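Local coordinates for protein carbohydrate kinase, FGGY (PDB 3IFR) that probably phosphorylates D-xylulose as a xylulokinase of the FGGY carbohydrate kinase family, at residues A[37-42]-A[52-57]; A[90-95]-A[157-162]; A[108-113]-A[139-144]; A[214-219]-A[241-246]. One frame throughout, in Å; residues are numbered along the deposited sequence.

All four contacts lie in the N-terminal half of this two-part FGGY kinase, within one actin-like domain. Contact 1 closes first along the chain; contact 3 is nested inside the long loop that contact 2 closes, and contact 4 follows. Contacts 1 and 2 have centres about 17 Å apart and touch where the ring of Trp-55 packs on Val-90. Contacts 2 and 3, also about 17 Å between centres, meet through Val-160 with Val-139 and Leu-91 with Leu-143, so the small two-stranded antiparallel sheet lies against helix 139-149. Contact 4 stands apart, its nearest atoms about 9 Å from contact 2, at strand 238-244 of the six-stranded sheet whose outermost strand 29-37 leads into contact 1.

Contact 1 (A[37-42]-A[52-57]); sequences PTTLSS and PAQWWD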
loop_
_atom_site.group_PDB
_atom_site.type_symbol
_atom_site.label_atom_id
_atom_site.label_comp_id
_atom_site.label_asym_id
_atom_site.label_seq_id
_atom_site.Cartn_x
_atom_site.Cartn_y
_atom_site.Cartn_z
ATOM N N PRO A 37 -7.298 -5.355 -17.578
ATOM C CA PRO A 37 -8.011 -4.318 -16.840
ATOM C C PRO A 37 -9.047 -4.939 -15.876
ATOM O O PRO A 37 -9.600 -6.013 -16.145
ATOM C CB PRO A 37 -8.725 -3.534 -17.966
ATOM C CG PRO A 37 -8.038 -3.946 -19.220
ATOM C CD PRO A 37 -7.702 -5.374 -18.994
ATOM N N THR A 38 -9.300 -4.252 -14.767
ATOM C CA THR A 38 -10.276 -4.714 -13.796
ATOM C C THR A 38 -11.151 -3.543 -13.604
ATOM O O THR A 38 -10.638 -2.421 -13.633
ATOM C CB THR A 38 -9.626 -4.983 -12.451
ATOM O OG1 THR A 38 -8.620 -5.977 -12.629
ATOM C CG2 THR A 38 -10.663 -5.421 -11.416
ATOM N N THR A 39 -12.455 -3.789 -13.422
ATOM C CA THR A 39 -13.417 -2.701 -13.279
ATOM C C THR A 39 -13.681 -2.348 -11.815
ATOM O O THR A 39 -14.020 -3.220 -11.000
ATOM C CB THR A 39 -14.766 -3.038 -13.933
ATOM O OG1 THR A 39 -14.572 -3.423 -15.301
ATOM C CG2 THR A 39 -15.711 -1.832 -13.852
ATOM N N LEU A 40 -13.490 -1.077 -11.478
ATOM C CA LEU A 40 -13.955 -0.533 -10.209
ATOM C C LEU A 40 -15.346 -0.021 -10.482
ATOM O O LEU A 40 -15.502 0.886 -11.300
ATOM C CB LEU A 40 -13.076 0.653 -9.820
ATOM C CG LEU A 40 -13.181 1.274 -8.426
ATOM C CD1 LEU A 40 -13.282 0.204 -7.337
ATOM C CD2 LEU A 40 -11.930 2.111 -8.189
ATOM N N SER A 41 -16.364 -0.596 -9.846
ATOM C CA SER A 41 -17.707 -0.041 -9.938
ATOM C C SER A 41 -18.028 0.828 -8.734
ATOM O O SER A 41 -17.474 0.636 -7.648
ATOM C CB SER A 41 -18.769 -1.145 -10.018
ATOM O OG SER A 41 -18.458 -2.054 -11.054
ATOM N N SER A 42 -18.947 1.768 -8.925
ATOM C CA SER A 42 -19.560 2.441 -7.790
ATOM C C SER A 42 -21.014 2.721 -8.100
ATOM O O SER A 42 -21.352 3.687 -8.792
ATOM C CB SER A 42 -18.809 3.700 -7.364
ATOM O OG SER A 42 -18.904 4.658 -8.362
ATOM N N PRO A 52 -15.536 -10.435 -8.013
ATOM C CA PRO A 52 -14.435 -11.412 -7.842
ATOM C C PRO A 52 -14.302 -12.393 -9.022
ATOM O O PRO A 52 -13.237 -12.985 -9.264
ATOM C CB PRO A 52 -14.807 -12.163 -6.565
ATOM C CG PRO A 52 -15.743 -11.268 -5.834
ATOM C CD PRO A 52 -16.456 -10.415 -6.868
ATOM N N ALA A 53 -15.359 -12.531 -9.787
ATOM C CA ALA A 53 -15.300 -13.410 -10.942
ATOM C C ALA A 53 -14.443 -12.799 -12.042
ATOM O O ALA A 53 -13.842 -13.518 -12.827
ATOM C CB ALA A 53 -16.710 -13.734 -11.465
ATOM N N GLN A 54 -14.394 -11.477 -12.118
ATOM C CA GLN A 54 -13.452 -10.846 -13.037
ATOM C C GLN A 54 -11.960 -11.012 -12.584
ATOM O O GLN A 54 -11.063 -11.247 -13.428
ATOM C CB GLN A 54 -13.827 -9.394 -13.253
ATOM C CG GLN A 54 -13.218 -8.764 -14.505
ATOM C CD GLN A 54 -13.325 -7.268 -14.449
ATOM O OE1 GLN A 54 -13.310 -6.689 -13.364
ATOM N NE2 GLN A 54 -13.479 -6.628 -15.600
ATOM N N TRP A 55 -11.696 -10.909 -11.276
ATOM C CA TRP A 55 -10.342 -11.201 -10.805
ATOM C C TRP A 55 -9.940 -12.589 -11.350
ATOM O O TRP A 55 -8.873 -12.757 -11.940
ATOM C CB TRP A 55 -10.187 -11.180 -9.278
ATOM C CG TRP A 55 -10.589 -9.919 -8.560
ATOM C CD1 TRP A 55 -10.569 -8.635 -9.042
ATOM C CD2 TRP A 55 -11.047 -9.829 -7.196
ATOM N NE1 TRP A 55 -11.036 -7.763 -8.074
ATOM C CE2 TRP A 55 -11.310 -8.477 -6.933
ATOM C CE3 TRP A 55 -11.263 -10.778 -6.184
ATOM C CZ2 TRP A 55 -11.770 -8.042 -5.694
ATOM C CZ3 TRP A 55 -11.717 -10.352 -4.970
ATOM C CH2 TRP A 55 -11.962 -8.994 -4.724
ATOM N N TRP A 56 -10.814 -13.564 -11.175
ATOM C CA TRP A 56 -10.482 -14.958 -11.479
ATOM C C TRP A 56 -10.316 -15.156 -12.959
ATOM O O TRP A 56 -9.412 -15.843 -13.416
ATOM C CB TRP A 56 -11.570 -15.898 -10.951
ATOM C CG TRP A 56 -11.320 -17.313 -11.309
ATOM C CD1 TRP A 56 -12.133 -18.112 -12.048
ATOM C CD2 TRP A 56 -10.148 -18.099 -11.015
ATOM N NE1 TRP A 56 -11.572 -19.356 -12.194
ATOM C CE2 TRP A 56 -10.351 -19.380 -11.578
ATOM C CE3 TRP A 56 -8.952 -17.853 -10.322
ATOM C CZ2 TRP A 56 -9.421 -20.425 -11.457
ATOM C CZ3 TRP A 56 -8.019 -18.905 -10.203
ATOM C CH2 TRP A 56 -8.273 -20.180 -10.769
ATOM N N ASP A 57 -11.208 -14.539 -13.722
ATOM C CA ASP A 57 -11.070 -14.551 -15.165
ATOM C C ASP A 57 -9.837 -13.834 -15.642
ATOM O O ASP A 57 -9.128 -14.342 -16.500
ATOM C CB ASP A 57 -12.291 -13.966 -15.837
ATOM C CG ASP A 57 -12.812 -14.888 -16.867
ATOM O OD1 ASP A 57 -12.659 -14.557 -18.065
ATOM O OD2 ASP A 57 -13.299 -15.981 -16.442
HETATM O O HOH W 1 -14.394 -5.766 -11.248
#
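In the actin-like N-terminal domain, the edge strand 29-37 runs out into a loop, and the first turn of helix 52-70 takes hold of that loop through one glutamine. The carboxamide of Gln-54 reaches Thr-39 with both of its polar atoms. Thr-39 N donates to Gln-54 OE1 at 3.0 Å in a nearly straight bond (176° at the hydrogen), the donor lying somewhat off the carbonyl plane. On the other branch Gln-54 NE2 makes a weak, longer bond of 3.4 Å to Thr-39 OG1. A water adds a third link by donating to both Gln-54 OE1 and Thr-39 O. With CG set opposite the backbone N (chi1 -161°) and the chain extended beyond it, Gln-54 spans the gap at about a right angle to the Thr-39 side chain. The methyl of Thr-38 supplies the apolar part: CG2 lies 3.5 Å from Gln-54 OE1 and 4.0 Å from Trp-55 CD1, meeting the indole at its edge, in plane. The polar ends of these two residues are engaged elsewhere, Thr-38 OG1 by Asn-58 and Trp-55 NE1 by Glu-50. Beyond the loop, Trp-55 packs on Ser-163 and Ile-167 of helix 163-172, while Thr-38 and Leu-40 lie against Glu-50 of strand 49-50.

Contact 2 (A[90-95]-A[157-162]); sequences VLLDDR and IATVCG
Val-90 and Leu-92 pair with Cys-161 and Thr-159 as antiparallel hydrogen-bonded pairs, the short strands 90-92 and 159-161 running 4.8 Å apart with their directions at 161°. Val-90 N donates to Cys-161 O, and Cys-161 N returns a bond to Val-90 O; further along, Leu-92 N gives a nearly straight 2.7 Å bond to Thr-159 O. Leu-92 O then takes two donors, Ala-158 N at 2.8 Å in the carbonyl plane and Thr-159 N at 3.0 Å, tilted from it. Ala-158 and Thr-159 thus both face Leu-92, a classic beta bulge at one end of this two-stranded antiparallel sheet. On one face, Leu-91 lies alongside Val-160, both pointing the same way, with Leu-91 CD2 3.8 Å from Val-160 CG2. The same methyl is 4.0 Å from Ile-157 CD1, which arrives aslant from the bulged end, and Ile-146 of helix 139-149 also packs on Leu-91. The opposite face carries Val-90, Leu-92, Thr-159 and Cys-161: Val-90 CB is 4.0 Å from Cys-161 SG, and Leu-92 and Thr-159 meet at their CB atoms. Helix 163-172 covers this side with Tyr-166 and Met-169. Thr-159 OG1, opposite the carbonyl carbon (chi1 -60°), is hydrogen-bonded to Arg-175 and to a water, which donates to Asp-93 O. At the bulge, Ala-158 CB sits 3.4 Å from Asp-93 O.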
loop_
_atom_site.group_PDB
_atom_site.type_symbol
_atom_site.label_atom_id
_atom_site.label_comp_id
_atom_site.label_asym_id
_atom_site.label_seq_id
_atom_site.Cartn_x
_atom_site.Cartn_y
_atom_site.Cartn_z
ATOM N N VAL A 90 -14.761 -9.896 0.637
ATOM C CA VAL A 90 -15.423 -10.887 -0.203
ATOM C C VAL A 90 -16.232 -11.814 0.698
ATOM O O VAL A 90 -15.667 -12.333 1.686
ATOM C CB VAL A 90 -14.352 -11.743 -0.944
ATOM C CG1 VAL A 90 -15.021 -12.816 -1.809
ATOM C CG2 VAL A 90 -13.506 -10.855 -1.803
ATOM N N LEU A 91 -17.512 -12.044 0.350
ATOM C CA LEU A 91 -18.432 -12.925 1.096
ATOM C C LEU A 91 -18.801 -14.224 0.348
ATOM O O LEU A 91 -19.347 -14.196 -0.757
ATOM C CB LEU A 91 -19.712 -12.169 1.499
ATOM C CG LEU A 91 -19.366 -10.824 2.157
ATOM C CD1 LEU A 91 -20.555 -9.942 2.418
ATOM C CD2 LEU A 91 -18.632 -11.102 3.432
ATOM N N LEU A 92 -18.498 -15.367 0.954
ATOM C CA LEU A 92 -18.933 -16.637 0.386
ATOM C C LEU A 92 -19.990 -17.308 1.253
ATOM O O LEU A 92 -19.951 -17.262 2.490
ATOM C CB LEU A 92 -17.768 -17.606 0.105
ATOM C CG LEU A 92 -16.560 -17.041 -0.647
ATOM C CD1 LEU A 92 -15.447 -18.087 -0.788
ATOM C CD2 LEU A 92 -16.986 -16.453 -2.015
ATOM N N ASP A 93 -20.948 -17.938 0.580
ATOM C CA ASP A 93 -21.947 -18.735 1.259
ATOM C C ASP A 93 -21.429 -20.156 1.539
ATOM O O ASP A 93 -20.251 -20.457 1.342
ATOM C CB ASP A 93 -23.197 -18.751 0.420
ATOM C CG ASP A 93 -23.067 -19.609 -0.823
ATOM O OD1 ASP A 93 -24.071 -19.643 -1.541
ATOM O OD2 ASP A 93 -22.008 -20.231 -1.104
ATOM N N ASP A 94 -22.293 -21.050 1.998
ATOM C CA ASP A 94 -21.775 -22.329 2.469
ATOM C C ASP A 94 -21.289 -23.185 1.317
ATOM O O ASP A 94 -20.526 -24.115 1.518
ATOM C CB ASP A 94 -22.797 -23.067 3.351
ATOM C CG ASP A 94 -24.151 -23.230 2.688
ATOM O OD1 ASP A 94 -24.301 -22.987 1.470
ATOM O OD2 ASP A 94 -25.080 -23.603 3.414
ATOM N N ARG A 95 -21.729 -22.846 0.110
ATOM C CA ARG A 95 -21.347 -23.578 -1.102
ATOM C C ARG A 95 -20.101 -22.987 -1.791
ATOM O O ARG A 95 -19.645 -23.481 -2.841
ATOM C CB ARG A 95 -22.533 -23.613 -2.082
ATOM C CG ARG A 95 -23.434 -24.834 -1.961
ATOM C CD ARG A 95 -22.568 -26.117 -1.829
ATOM N NE ARG A 95 -21.479 -26.176 -2.825
ATOM C CZ ARG A 95 -20.347 -26.884 -2.699
ATOM N NH1 ARG A 95 -20.121 -27.620 -1.600
ATOM N NH2 ARG A 95 -19.435 -26.849 -3.678
ATOM N N ILE A 157 -23.520 -15.790 5.318
ATOM C CA ILE A 157 -22.056 -15.754 5.273
ATOM C C ILE A 157 -21.420 -16.938 5.974
ATOM O O ILE A 157 -21.531 -17.099 7.193
ATOM C CB ILE A 157 -21.455 -14.480 5.921
ATOM C CG1 ILE A 157 -21.876 -13.200 5.177
ATOM C CG2 ILE A 157 -19.939 -14.554 5.929
ATOM C CD1 ILE A 157 -21.580 -11.959 5.927
ATOM N N ALA A 158 -20.725 -17.744 5.176
ATOM C CA ALA A 158 -19.947 -18.894 5.638
ATOM C C ALA A 158 -18.456 -18.562 5.659
ATOM O O ALA A 158 -17.698 -19.077 6.493
ATOM C CB ALA A 158 -20.203 -20.080 4.719
ATOM N N THR A 159 -18.026 -17.710 4.729
ATOM C CA THR A 159 -16.620 -17.286 4.646
ATOM C C THR A 159 -16.509 -15.813 4.258
ATOM O O THR A 159 -17.142 -15.326 3.286
ATOM C CB THR A 159 -15.864 -18.145 3.611
ATOM O OG1 THR A 159 -15.913 -19.533 3.986
ATOM C CG2 THR A 159 -14.424 -17.699 3.448
ATOM N N VAL A 160 -15.698 -15.099 5.021
ATOM C CA VAL A 160 -15.322 -13.748 4.663
ATOM C C VAL A 160 -13.805 -13.746 4.494
ATOM O O VAL A 160 -13.078 -14.334 5.323
ATOM C CB VAL A 160 -15.763 -12.720 5.727
ATOM C CG1 VAL A 160 -15.215 -13.105 7.135
ATOM C CG2 VAL A 160 -15.298 -11.338 5.337
ATOM N N CYS A 161 -13.354 -13.142 3.388
ATOM C CA CYS A 161 -11.950 -13.101 3.027
ATOM C C CYS A 161 -11.645 -11.927 2.098
ATOM O O CYS A 161 -12.547 -11.174 1.758
ATOM C CB CYS A 161 -11.530 -14.423 2.366
ATOM S SG CYS A 161 -12.250 -14.735 0.733
ATOM N N GLY A 162 -10.390 -11.801 1.661
ATOM C CA GLY A 162 -9.967 -10.672 0.875
ATOM C C GLY A 162 -9.810 -11.122 -0.552
ATOM O O GLY A 162 -10.140 -12.258 -0.874
HETATM O O HOH W 2 -17.386 -21.050 2.165
#

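Contact 3 (A[108-113]-A[139-144]); sequences GRCGDE and VTAKLR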
loop_
_atom_site.group_PDB
_atom_site.type_symbol
_atom_site.label_atom_id
_atom_site.label_comp_id
_atom_site.label_asym_id
_atom_site.label_seq_id
_atom_site.Cartn_x
_atom_site.Cartn_y
_atom_site.Cartn_z
ATOM N N GLY A 108 -16.410 3.961 0.862
ATOM C CA GLY A 108 -16.764 4.921 1.897
ATOM C C GLY A 108 -18.167 4.788 2.472
ATOM O O GLY A 108 -18.685 5.727 3.062
ATOM N N ARG A 109 -18.780 3.618 2.369
ATOM C CA ARG A 109 -20.185 3.532 2.743
ATOM C C ARG A 109 -20.454 3.369 4.224
ATOM O O ARG A 109 -21.587 3.525 4.643
ATOM C CB ARG A 109 -20.918 2.406 1.979
ATOM C CG ARG A 109 -20.854 1.060 2.663
ATOM C CD ARG A 109 -21.384 -0.034 1.782
ATOM N NE ARG A 109 -20.612 -0.126 0.555
ATOM C CZ ARG A 109 -20.880 -0.965 -0.440
ATOM N NH1 ARG A 109 -21.940 -1.761 -0.354
ATOM N NH2 ARG A 109 -20.100 -0.993 -1.515
ATOM N N CYS A 110 -19.446 3.047 5.028
ATOM C CA CYS A 110 -19.760 2.655 6.397
ATOM C C CYS A 110 -19.326 3.595 7.560
ATOM O O CYS A 110 -18.848 3.155 8.611
ATOM C CB CYS A 110 -19.343 1.202 6.624
ATOM S SG CYS A 110 -17.609 0.892 6.561
ATOM N N GLY A 111 -19.546 4.889 7.370
ATOM C CA GLY A 111 -19.310 5.875 8.413
ATOM C C GLY A 111 -20.121 5.664 9.676
ATOM O O GLY A 111 -19.590 5.714 10.758
ATOM N N ASP A 112 -21.423 5.454 9.552
ATOM C CA ASP A 112 -22.217 5.178 10.739
ATOM C C ASP A 112 -21.661 3.984 11.538
ATOM O O ASP A 112 -21.578 4.037 12.761
ATOM C CB ASP A 112 -23.677 4.878 10.377
ATOM C CG ASP A 112 -24.341 6.004 9.579
ATOM O OD1 ASP A 112 -23.872 7.157 9.648
ATOM O OD2 ASP A 112 -25.350 5.718 8.885
ATOM N N GLU A 113 -21.309 2.887 10.886
ATOM C CA GLU A 113 -20.927 1.774 11.731
ATOM C C GLU A 113 -19.610 2.075 12.457
ATOM O O GLU A 113 -19.385 1.631 13.599
ATOM C CB GLU A 113 -20.918 0.429 11.005
ATOM C CG GLU A 113 -21.016 0.527 9.517
ATOM C CD GLU A 113 -22.293 1.178 9.061
ATOM O OE1 GLU A 113 -23.401 0.670 9.415
ATOM O OE2 GLU A 113 -22.168 2.200 8.346
ATOM N N VAL A 139 -12.487 -4.667 8.008
ATOM C CA VAL A 139 -13.462 -5.676 7.595
ATOM C C VAL A 139 -14.701 -5.648 8.523
ATOM O O VAL A 139 -15.843 -5.702 8.062
ATOM C CB VAL A 139 -12.811 -7.036 7.629
ATOM C CG1 VAL A 139 -13.865 -8.156 7.393
ATOM C CG2 VAL A 139 -11.709 -7.055 6.567
ATOM N N THR A 140 -14.445 -5.510 9.824
ATOM C CA THR A 140 -15.487 -5.362 10.854
ATOM C C THR A 140 -16.497 -4.227 10.582
ATOM O O THR A 140 -17.705 -4.407 10.747
ATOM C CB THR A 140 -14.830 -5.130 12.211
ATOM O OG1 THR A 140 -14.118 -6.317 12.594
ATOM C CG2 THR A 140 -15.853 -4.755 13.267
ATOM N N ALA A 141 -16.018 -3.055 10.192
ATOM C CA ALA A 141 -16.930 -1.961 9.844
ATOM C C ALA A 141 -17.810 -2.335 8.647
ATOM O O ALA A 141 -19.035 -2.253 8.716
ATOM C CB ALA A 141 -16.184 -0.675 9.558
ATOM N N LYS A 142 -17.190 -2.757 7.546
ATOM C CA LYS A 142 -17.967 -3.243 6.416
ATOM C C LYS A 142 -18.931 -4.371 6.780
ATOM O O LYS A 142 -20.062 -4.360 6.306
ATOM C CB LYS A 142 -17.074 -3.618 5.240
ATOM C CG LYS A 142 -16.476 -2.393 4.566
ATOM C CD LYS A 142 -15.271 -2.781 3.773
ATOM C CE LYS A 142 -14.687 -1.620 2.910
ATOM N NZ LYS A 142 -13.600 -0.861 3.580
ATOM N N LEU A 143 -18.522 -5.310 7.633
ATOM C CA LEU A 143 -19.441 -6.358 8.118
ATOM C C LEU A 143 -20.678 -5.797 8.857
ATOM O O LEU A 143 -21.809 -6.170 8.532
ATOM C CB LEU A 143 -18.717 -7.364 8.999
ATOM C CG LEU A 143 -18.436 -8.756 8.445
ATOM C CD1 LEU A 143 -18.657 -8.844 6.959
ATOM C CD2 LEU A 143 -17.014 -9.263 8.876
ATOM N N ARG A 144 -20.479 -4.887 9.822
ATOM C CA ARG A 144 -21.607 -4.256 10.529
ATOM C C ARG A 144 -22.564 -3.590 9.538
ATOM O O ARG A 144 -23.769 -3.638 9.730
ATOM C CB ARG A 144 -21.123 -3.177 11.507
ATOM C CG ARG A 144 -20.418 -3.655 12.725
ATOM C CD ARG A 144 -21.323 -4.392 13.686
ATOM N NE ARG A 144 -20.627 -4.635 14.945
ATOM C CZ ARG A 144 -20.634 -3.824 16.011
ATOM N NH1 ARG A 144 -21.331 -2.693 16.002
ATOM N NH2 ARG A 144 -19.934 -4.152 17.095
#
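Cys-110 points its sulfur at Ala-141 on the flank of helix 139-149, and one turn later Glu-113 meets Arg-144 on the same helix. This is the packing of the start of helix 111-120, with Cys-110 at its N-cap position, against helix 139-149 in the N-terminal domain of the FGGY fold; no hydrogen bond crosses between 108-113 and 139-144. The thiol sits between the Cys-110 backbone N and carbonyl carbon (chi1 66°), a setting that carries SG to the seam between Ala-141 and Lys-142. SG comes 3.7 Å from Ala-141 CB and 3.8 Å from Lys-142 N, and it also brushes the first part of the lysine chain, 4.0 Å from Lys-142 CG. Although the Lys-142 side chain starts off away from the other segment, its CG stays beside the sulfur while the ammonium runs on to Gln-136 O. Glu-113 and Arg-144 are set against each other at their bases, not at their charged ends. Both CA–CB bonds point across the contact, but bends at chi2 (-61° in Glu-113, -68° in Arg-144) lead the charged groups to separate partners: the carboxylate to a salt bridge with Arg-148, the guanidinium to Glu-120 and Leu-202 O. Trp-145, on the same helix, lies against both Cys-110 and Glu-113, and Leu-117 lies against Ala-141 and Arg-144. At the meeting point itself Glu-113 CB is 3.6 Å from Arg-144 CB, and Glu-113 CG rests 3.5 Å from Ala-141 O.

Contact 4 (A[214-219]-A[241-246]); sequences HPTHRV and GGAADH
A beta turn packs against a strand here: the type I turn from Pro-215 to Arg-218, between strands 213-214 and 219-222, is seated on the Gly-241–Gly-242 pair within the broken strand 238-244, in the main sheet of the N-terminal domain. At Thr-216 and Gly-241 the backbones close to 3.8 Å between CA atoms, an approach made possible by the bare CA of Gly-241. The imidazole edge of His-214 lies beside that glycine, its CD2 3.3 Å from Gly-241 CA. Arg-218 O accepts two hydrogen bonds at this point. One comes from Gly-241 N at 3.0 Å, nearly in line with the carbonyl bond, and the other from His-214 NE2 at 2.8 Å, which comes from above the carbonyl plane while the oxygen stays in the ring plane. With OG1 opposite its carbonyl carbon (chi1 -58°), Thr-216 donates from OG1 to Gly-242 O at 2.8 Å. A water donating to that hydroxyl oxygen accepts from Ala-244 N, while the methyl Thr-216 CG2 packs 3.8 Å from Ala-243 CB. Asp-178 of strand 177-178 touches both Thr-216 and Ala-244; across the sheet Ala-243 bonds to Val-82 of strand 77-84, just before helix 245-252 begins.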
loop_
_atom_site.group_PDB
_atom_site.type_symbol
_atom_site.label_atom_id
_atom_site.label_comp_id
_atom_site.label_asym_id
_atom_site.label_seq_id
_atom_site.Cartn_x
_atom_site.Cartn_y
_atom_site.Cartn_z
ATOM N N HIS A 214 -2.737 -17.196 7.769
ATOM C CA HIS A 214 -1.587 -17.924 7.236
ATOM C C HIS A 214 -0.509 -16.915 6.867
ATOM O O HIS A 214 -0.820 -15.879 6.256
ATOM C CB HIS A 214 -2.005 -18.714 5.992
ATOM C CG HIS A 214 -0.864 -19.325 5.234
ATOM N ND1 HIS A 214 -0.451 -20.621 5.431
ATOM C CD2 HIS A 214 -0.082 -18.826 4.244
ATOM C CE1 HIS A 214 0.554 -20.894 4.612
ATOM N NE2 HIS A 214 0.773 -19.826 3.866
ATOM N N PRO A 215 0.761 -17.207 7.228
ATOM C CA PRO A 215 1.800 -16.205 6.953
ATOM C C PRO A 215 2.297 -16.336 5.531
ATOM O O PRO A 215 2.559 -17.439 5.057
ATOM C CB PRO A 215 2.911 -16.571 7.938
ATOM C CG PRO A 215 2.657 -18.044 8.288
ATOM C CD PRO A 215 1.341 -18.476 7.690
ATOM N N THR A 216 2.464 -15.210 4.866
ATOM C CA THR A 216 2.848 -15.184 3.467
ATOM C C THR A 216 3.971 -16.139 3.052
ATOM O O THR A 216 3.853 -16.851 2.047
ATOM C CB THR A 216 3.259 -13.768 3.081
ATOM O OG1 THR A 216 2.172 -12.877 3.336
ATOM C CG2 THR A 216 3.634 -13.703 1.619
ATOM N N HIS A 217 5.072 -16.150 3.801
ATOM C CA HIS A 217 6.269 -16.882 3.366
ATOM C C HIS A 217 6.132 -18.419 3.351
ATOM O O HIS A 217 6.899 -19.105 2.656
ATOM C CB HIS A 217 7.465 -16.485 4.221
ATOM C CG HIS A 217 7.369 -16.951 5.636
ATOM N ND1 HIS A 217 6.626 -16.285 6.594
ATOM C CD2 HIS A 217 7.901 -18.032 6.259
ATOM C CE1 HIS A 217 6.721 -16.928 7.751
ATOM N NE2 HIS A 217 7.476 -18.001 7.565
ATOM N N ARG A 218 5.174 -18.959 4.109
ATOM C CA ARG A 218 4.991 -20.402 4.155
ATOM C C ARG A 218 4.149 -20.885 2.980
ATOM O O ARG A 218 3.261 -20.161 2.521
ATOM C CB ARG A 218 4.270 -20.814 5.428
ATOM C CG ARG A 218 5.081 -20.803 6.685
ATOM C CD ARG A 218 4.274 -21.502 7.771
ATOM N NE ARG A 218 4.640 -21.024 9.094
ATOM C CZ ARG A 218 3.825 -21.025 10.144
ATOM N NH1 ARG A 218 2.569 -21.494 10.035
ATOM N NH2 ARG A 218 4.277 -20.552 11.305
ATOM N N VAL A 219 4.396 -22.110 2.522
ATOM C CA VAL A 219 3.615 -22.714 1.457
ATOM C C VAL A 219 2.189 -22.867 1.944
ATOM O O VAL A 219 1.964 -23.364 3.046
ATOM C CB VAL A 219 4.157 -24.126 1.048
ATOM C CG1 VAL A 219 3.690 -24.495 -0.331
ATOM C CG2 VAL A 219 5.641 -24.156 1.065
ATOM N N GLY A 241 1.682 -18.381 0.656
ATOM C CA GLY A 241 0.732 -17.519 1.307
ATOM C C GLY A 241 0.487 -16.286 0.451
ATOM O O GLY A 241 1.398 -15.786 -0.208
ATOM N N GLY A 242 -0.740 -15.780 0.445
ATOM C CA GLY A 242 -0.981 -14.506 -0.214
ATOM C C GLY A 242 -0.263 -13.356 0.478
ATOM O O GLY A 242 -0.032 -13.383 1.700
ATOM N N ALA A 243 0.044 -12.350 -0.306
ATOM C CA ALA A 243 0.894 -11.273 0.083
ATOM C C ALA A 243 0.164 -9.978 -0.009
ATOM O O ALA A 243 -0.475 -9.727 -0.950
ATOM C CB ALA A 243 2.076 -11.256 -0.788
ATOM N N ALA A 244 0.256 -9.156 1.004
ATOM C CA ALA A 244 -0.311 -7.838 0.936
ATOM C C ALA A 244 0.370 -6.919 -0.109
ATOM O O ALA A 244 1.512 -6.737 -0.047
ATOM C CB ALA A 244 -0.307 -7.216 2.274
ATOM N N ASP A 245 -0.363 -6.357 -1.046
ATOM C CA ASP A 245 0.249 -5.621 -2.133
ATOM C C ASP A 245 1.251 -4.525 -1.825
ATOM O O ASP A 245 2.276 -4.508 -2.410
ATOM C CB ASP A 245 -0.729 -5.192 -3.225
ATOM C CG ASP A 245 -1.682 -4.118 -2.805
ATOM O OD1 ASP A 245 -1.774 -3.740 -1.659
ATOM O OD2 ASP A 245 -2.350 -3.637 -3.650
ATOM N N HIS A 246 0.955 -3.614 -0.913
ATOM C CA HIS A 246 1.892 -2.569 -0.627
ATOM C C HIS A 246 3.174 -3.053 0.054
ATOM O O HIS A 246 4.200 -2.533 -0.199
ATOM C CB HIS A 246 1.228 -1.361 0.065
ATOM C CG HIS A 246 0.730 -1.643 1.437
ATOM N ND1 HIS A 246 -0.268 -2.542 1.686
ATOM C CD2 HIS A 246 1.084 -1.145 2.635
ATOM C CE1 HIS A 246 -0.501 -2.592 2.973
ATOM N NE2 HIS A 246 0.303 -1.752 3.571
HETATM O O HOH W 3 -0.519 -15.281 3.663
HETATM O O HOH W 4 1.014 -10.170 3.669
#